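Side-chain contacts in CytC3 (Streptomyces, PDB 3GJA), which acts as a nonheme iron halogenase of the phytanoyl-CoA dioxygenase family, probably chlorinating an unactivated carbon of its substrate during biosynthesis: residues P34-M37 with T38-N42; L77-H80 with I81-E85. All blocks are in the same frame, centred on the assembly; numbering follows the deposited sequence.

Contact 1 (P34-M37 with T38-N42); sequences PEEM and TRRWN
Glu36 sends CG off opposite its backbone N (chi1 174°) and then bends at chi2, which carries the carboxylate forward along the helix to meet Arg40, whose chain leaves beside its own backbone N and runs extended from CG to NE. The result is an i to i+4 salt bridge on the first turns of helix 34-49 of this phytanoyl-CoA dioxygenase-family protein. Arg40 NE donates to Glu36 OE2 at 2.8 Å. The bond is bent, 143° at the hydrogen, and the donor comes in on the anti side of the oxygen, the carboxylate and guanidinium planes being 75° apart. Arg40 CD passes 3.5 Å from Glu36 OE2.

Arg39 runs alongside Glu36, pointing the same way, and brings the NH1 edge of its guanidinium up to the carboxylate, making a three-residue salt-bridge network. Arg39 NH1 is modelled implausibly near the acid, so the exact place of this second arm is doubtful. Arg40 also spends NH2 on Glu79. With an alanine in place of Arg40, Glu36 OE2 would probably lose its firmer partner and keep only the less certain Arg39 within this turn, and Glu79 would lose one of its positive partners.

Underneath runs regular helical bonding, Thr38 N to Pro34 O at 3.0 Å and Trp41 N to Met37 O at 2.9 Å. Trp41 itself turns away from the first turn: its NE1 bonds to Tyr252 OH and its ring meets Phe153. Met37, buried and bent at chi2 and chi3, crosses Arg40 at about a right angle, its terminal CE resting 3.9 Å from Arg40 CB.

Contact 2 (L77-H80 with I81-E85); sequences LAEH and IMRPE
Glu79 and Arg83 lie side by side and point the same way, their carboxylate and guanidinium planes 32° apart. Glu79 is extended beyond CG, whereas Arg83 folds at chi2, and this bend turns the guanidinium edge to the acid. The main bond is nearly straight: Arg83 NH2 reaches Glu79 OE2 at 2.8 Å, 172° at the hydrogen, with the oxygen in the guanidinium plane. Arg83 NE adds only a weak, long bond of 3.5 Å to Glu79 OE2. From another part of the guanidinium edge, Arg83 NH1 donates to Glu85 OE2 at 2.9 Å, meeting that oxygen on its syn side, so carboxylate oxygens of two acids meet the guanidinium in its plane, which fixes how the group is turned.

This i to i+4 pair spans the join between helix 75-82 and helix 84-94, with Arg83 at the N-cap position of the second. The backbone tightens here. Ile81 N still bonds to Leu77 O, four residues back, but Met82 N takes Glu79 O at 3.0 Å and Arg83 N takes His80 O at 3.2 Å, both three residues back.

The other side chains turn to different parts of the fold. Ile81 holds CG1 between its backbone N and carbonyl carbon, 3.3 Å from Ala78 O, and packs on Cys100 and Ala258 of the sheet. His80 is buried, with NE2 bonded to Thr151 OG1 and its ring edge-to-face with Phe153.

Glu79 OE2 is also in a salt bridge with Arg40 NH2 of helix 34-49; with two arginines on one oxygen, the acid is likely to stay ionised, and the flanking carboxylates should in turn stabilise the charge on Arg83.

How the contacts relate
Although their centres are about 14 Å apart, contact 1 and contact 2 join through one carboxylate: Arg40 NH2 of contact 1 reaches Glu79 OE2 of contact 2 at 3.1 Å, running the two local salt-bridge networks into one that ties helix 34-49 to helix 75-82. Arg40 NH2 and Arg83 NH2 come within 3.7 Å as they gather round this acid, and both side chains touch Phe32. Buried packing accompanies the charges, Met37 SD lying 4.2 Å from His80 CE1, with Phe153 meeting Met37, Trp41 and His80. Contact 2 sits deeper, its centre about 12 Å from the chain centre, against about 19 Å for that of contact 1.

Contact 1 (P34-M37 with T38-N42)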
loop_
_atom_site.group_PDB
_atom_site.type_symbol
_atom_site.label_atom_id
_atom_site.label_comp_id
_atom_site.label_asym_id
_atom_site.label_seq_id
_atom_site.Cartn_x
_atom_site.Cartn_y
_atom_site.Cartn_z
ATOM N N PRO A 34 -6.965 -1.454 18.419
ATOM C CA PRO A 34 -6.751 -2.897 18.270
ATOM C C PRO A 34 -7.998 -3.778 18.118
ATOM O O PRO A 34 -8.066 -4.593 17.195
ATOM C CB PRO A 34 -5.945 -3.251 19.515
ATOM C CG PRO A 34 -5.124 -2.019 19.733
ATOM C CD PRO A 34 -6.133 -0.909 19.508
ATOM N N GLU A 35 -8.977 -3.625 19.009
ATOM C CA GLU A 35 -10.182 -4.453 18.949
ATOM C C GLU A 35 -11.014 -4.155 17.715
ATOM O O GLU A 35 -11.677 -5.039 17.175
ATOM C CB GLU A 35 -11.050 -4.242 20.190
ATOM C CG GLU A 35 -10.292 -3.787 21.412
ATOM C CD GLU A 35 -9.830 -2.350 21.290
ATOM O OE1 GLU A 35 -10.692 -1.451 21.173
ATOM O OE2 GLU A 35 -8.603 -2.118 21.307
ATOM N N GLU A 36 -10.983 -2.901 17.282
ATOM C CA GLU A 36 -11.727 -2.472 16.107
ATOM C C GLU A 36 -11.102 -3.069 14.847
ATOM O O GLU A 36 -11.807 -3.591 13.991
ATOM C CB GLU A 36 -11.742 -0.937 16.032
ATOM C CG GLU A 36 -12.373 -0.345 14.771
ATOM C CD GLU A 36 -13.764 -0.891 14.481
ATOM O OE1 GLU A 36 -14.438 -1.348 15.428
ATOM O OE2 GLU A 36 -14.190 -0.852 13.309
ATOM N N MET A 37 -9.777 -3.006 14.738
ATOM C CA MET A 37 -9.105 -3.565 13.566
ATOM C C MET A 37 -9.373 -5.059 13.504
ATOM O O MET A 37 -9.636 -5.609 12.432
ATOM C CB MET A 37 -7.591 -3.344 13.631
ATOM C CG MET A 37 -6.845 -3.818 12.378
ATOM S SD MET A 37 -7.103 -2.726 10.950
ATOM C CE MET A 37 -8.398 -3.574 10.059
ATOM N N THR A 38 -9.308 -5.710 14.664
ATOM C CA THR A 38 -9.532 -7.148 14.744
ATOM C C THR A 38 -10.938 -7.486 14.282
ATOM O O THR A 38 -11.143 -8.435 13.521
ATOM C CB THR A 38 -9.295 -7.682 16.189
ATOM O OG1 THR A 38 -7.889 -7.674 16.472
ATOM C CG2 THR A 38 -9.818 -9.108 16.345
ATOM N N ARG A 39 -11.905 -6.699 14.737
ATOM C CA ARG A 39 -13.297 -6.902 14.365
ATOM C C ARG A 39 -13.438 -6.870 12.839
ATOM O O ARG A 39 -14.105 -7.720 12.253
ATOM C CB ARG A 39 -14.165 -5.801 14.978
ATOM C CG ARG A 39 -15.581 -6.240 15.303
ATOM C CD ARG A 39 -16.556 -5.062 15.401
ATOM N NE ARG A 39 -17.077 -4.693 14.085
ATOM C CZ ARG A 39 -16.681 -3.633 13.393
ATOM N NH1 ARG A 39 -15.764 -2.824 13.895
ATOM N NH2 ARG A 39 -17.185 -3.396 12.195
ATOM N N ARG A 40 -12.808 -5.881 12.206
ATOM C CA ARG A 40 -12.857 -5.723 10.746
ATOM C C ARG A 40 -12.171 -6.877 10.023
ATOM O O ARG A 40 -12.713 -7.446 9.077
ATOM C CB ARG A 40 -12.185 -4.406 10.337
ATOM C CG ARG A 40 -13.001 -3.179 10.661
ATOM C CD ARG A 40 -12.192 -1.899 10.586
ATOM N NE ARG A 40 -13.069 -0.747 10.773
ATOM C CZ ARG A 40 -13.655 -0.084 9.781
ATOM N NH1 ARG A 40 -13.446 -0.447 8.520
ATOM N NH2 ARG A 40 -14.477 0.924 10.051
ATOM N N TRP A 41 -10.968 -7.211 10.473
ATOM C CA TRP A 41 -10.206 -8.293 9.870
ATOM C C TRP A 41 -10.962 -9.608 9.983
ATOM O O TRP A 41 -10.858 -10.463 9.100
ATOM C CB TRP A 41 -8.840 -8.412 10.547
ATOM C CG TRP A 41 -8.028 -9.592 10.115
ATOM C CD1 TRP A 41 -7.348 -10.451 10.930
ATOM C CD2 TRP A 41 -7.796 -10.046 8.772
ATOM N NE1 TRP A 41 -6.709 -11.412 10.184
ATOM C CE2 TRP A 41 -6.967 -11.192 8.857
ATOM C CE3 TRP A 41 -8.207 -9.599 7.508
ATOM C CZ2 TRP A 41 -6.541 -11.900 7.724
ATOM C CZ3 TRP A 41 -7.780 -10.305 6.374
ATOM C CH2 TRP A 41 -6.955 -11.444 6.496
ATOM N N ASN A 42 -11.719 -9.776 11.067
ATOM C CA ASN A 42 -12.478 -11.009 11.249
ATOM C C ASN A 42 -13.482 -11.134 10.109
ATOM O O ASN A 42 -13.736 -12.224 9.602
ATOM C CB ASN A 42 -13.211 -11.024 12.603
ATOM C CG ASN A 42 -12.269 -11.215 13.787
ATOM O OD1 ASN A 42 -11.198 -11.813 13.658
ATOM N ND2 ASN A 42 -12.678 -10.725 14.954
#

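Contact 2 (L77-H80 with I81-E85)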
loop_
_atom_site.group_PDB
_atom_site.type_symbol
_atom_site.label_atom_id
_atom_site.label_comp_id
_atom_site.label_asym_id
_atom_site.label_seq_id
_atom_site.Cartn_x
_atom_site.Cartn_y
_atom_site.Cartn_z
ATOM N N LEU A 77 -12.610 -2.799 2.941
ATOM C CA LEU A 77 -11.312 -2.488 2.362
ATOM C C LEU A 77 -11.431 -1.190 1.572
ATOM O O LEU A 77 -10.485 -0.403 1.506
ATOM C CB LEU A 77 -10.842 -3.634 1.464
ATOM C CG LEU A 77 -9.719 -4.544 1.977
ATOM C CD1 LEU A 77 -9.760 -4.673 3.498
ATOM C CD2 LEU A 77 -9.831 -5.902 1.297
ATOM N N ALA A 78 -12.604 -0.964 0.983
ATOM C CA ALA A 78 -12.846 0.266 0.229
ATOM C C ALA A 78 -12.745 1.423 1.219
ATOM O O ALA A 78 -12.151 2.463 0.928
ATOM C CB ALA A 78 -14.235 0.240 -0.411
ATOM N N GLU A 79 -13.318 1.225 2.399
ATOM C CA GLU A 79 -13.288 2.245 3.433
ATOM C C GLU A 79 -11.879 2.425 3.995
ATOM O O GLU A 79 -11.447 3.547 4.263
ATOM C CB GLU A 79 -14.235 1.872 4.571
ATOM C CG GLU A 79 -14.238 2.889 5.692
ATOM C CD GLU A 79 -14.976 2.406 6.916
ATOM O OE1 GLU A 79 -15.605 1.332 6.845
ATOM O OE2 GLU A 79 -14.927 3.104 7.948
ATOM N N HIS A 80 -11.164 1.316 4.176
ATOM C CA HIS A 80 -9.811 1.377 4.720
ATOM C C HIS A 80 -8.910 2.323 3.933
ATOM O O HIS A 80 -8.257 3.180 4.517
ATOM C CB HIS A 80 -9.174 -0.019 4.753
ATOM C CG HIS A 80 -7.981 -0.114 5.656
ATOM N ND1 HIS A 80 -8.088 -0.377 7.005
ATOM C CD2 HIS A 80 -6.661 0.078 5.415
ATOM C CE1 HIS A 80 -6.888 -0.341 7.556
ATOM N NE2 HIS A 80 -6.003 -0.066 6.613
ATOM N N ILE A 81 -8.878 2.188 2.610
ATOM C CA ILE A 81 -8.005 3.053 1.813
ATOM C C ILE A 81 -8.459 4.515 1.778
ATOM O O ILE A 81 -7.672 5.403 1.443
ATOM C CB ILE A 81 -7.823 2.501 0.356
ATOM C CG1 ILE A 81 -9.164 2.428 -0.379
ATOM C CG2 ILE A 81 -7.198 1.111 0.404
ATOM C CD1 ILE A 81 -9.458 3.643 -1.235
ATOM N N MET A 82 -9.714 4.758 2.157
ATOM C CA MET A 82 -10.285 6.109 2.190
ATOM C C MET A 82 -10.119 6.786 3.555
ATOM O O MET A 82 -10.336 7.988 3.694
ATOM C CB MET A 82 -11.786 6.055 1.855
ATOM C CG MET A 82 -12.122 5.755 0.395
ATOM S SD MET A 82 -11.440 7.010 -0.727
ATOM C CE MET A 82 -12.675 8.330 -0.593
ATOM N N ARG A 83 -9.747 6.007 4.564
ATOM C CA ARG A 83 -9.593 6.518 5.922
ATOM C C ARG A 83 -8.801 7.810 6.113
ATOM O O ARG A 83 -7.665 7.938 5.657
ATOM C CB ARG A 83 -8.999 5.424 6.812
ATOM C CG ARG A 83 -10.050 4.544 7.436
ATOM C CD ARG A 83 -10.696 5.288 8.584
ATOM N NE ARG A 83 -12.036 4.801 8.860
ATOM C CZ ARG A 83 -12.701 5.053 9.981
ATOM N NH1 ARG A 83 -12.143 5.788 10.937
ATOM N NH2 ARG A 83 -13.921 4.560 10.147
ATOM N N PRO A 84 -9.409 8.798 6.794
ATOM C CA PRO A 84 -8.760 10.087 7.056
ATOM C C PRO A 84 -7.437 9.863 7.784
ATOM O O PRO A 84 -6.446 10.556 7.531
ATOM C CB PRO A 84 -9.779 10.809 7.934
ATOM C CG PRO A 84 -11.081 10.285 7.421
ATOM C CD PRO A 84 -10.807 8.811 7.263
ATOM N N GLU A 85 -7.437 8.890 8.694
ATOM C CA GLU A 85 -6.245 8.555 9.463
ATOM C C GLU A 85 -5.097 8.160 8.536
ATOM O O GLU A 85 -3.925 8.273 8.898
ATOM C CB GLU A 85 -6.547 7.427 10.454
ATOM C CG GLU A 85 -7.578 7.813 11.510
ATOM C CD GLU A 85 -9.017 7.560 11.076
ATOM O OE1 GLU A 85 -9.313 7.590 9.864
ATOM O OE2 GLU A 85 -9.861 7.337 11.962
#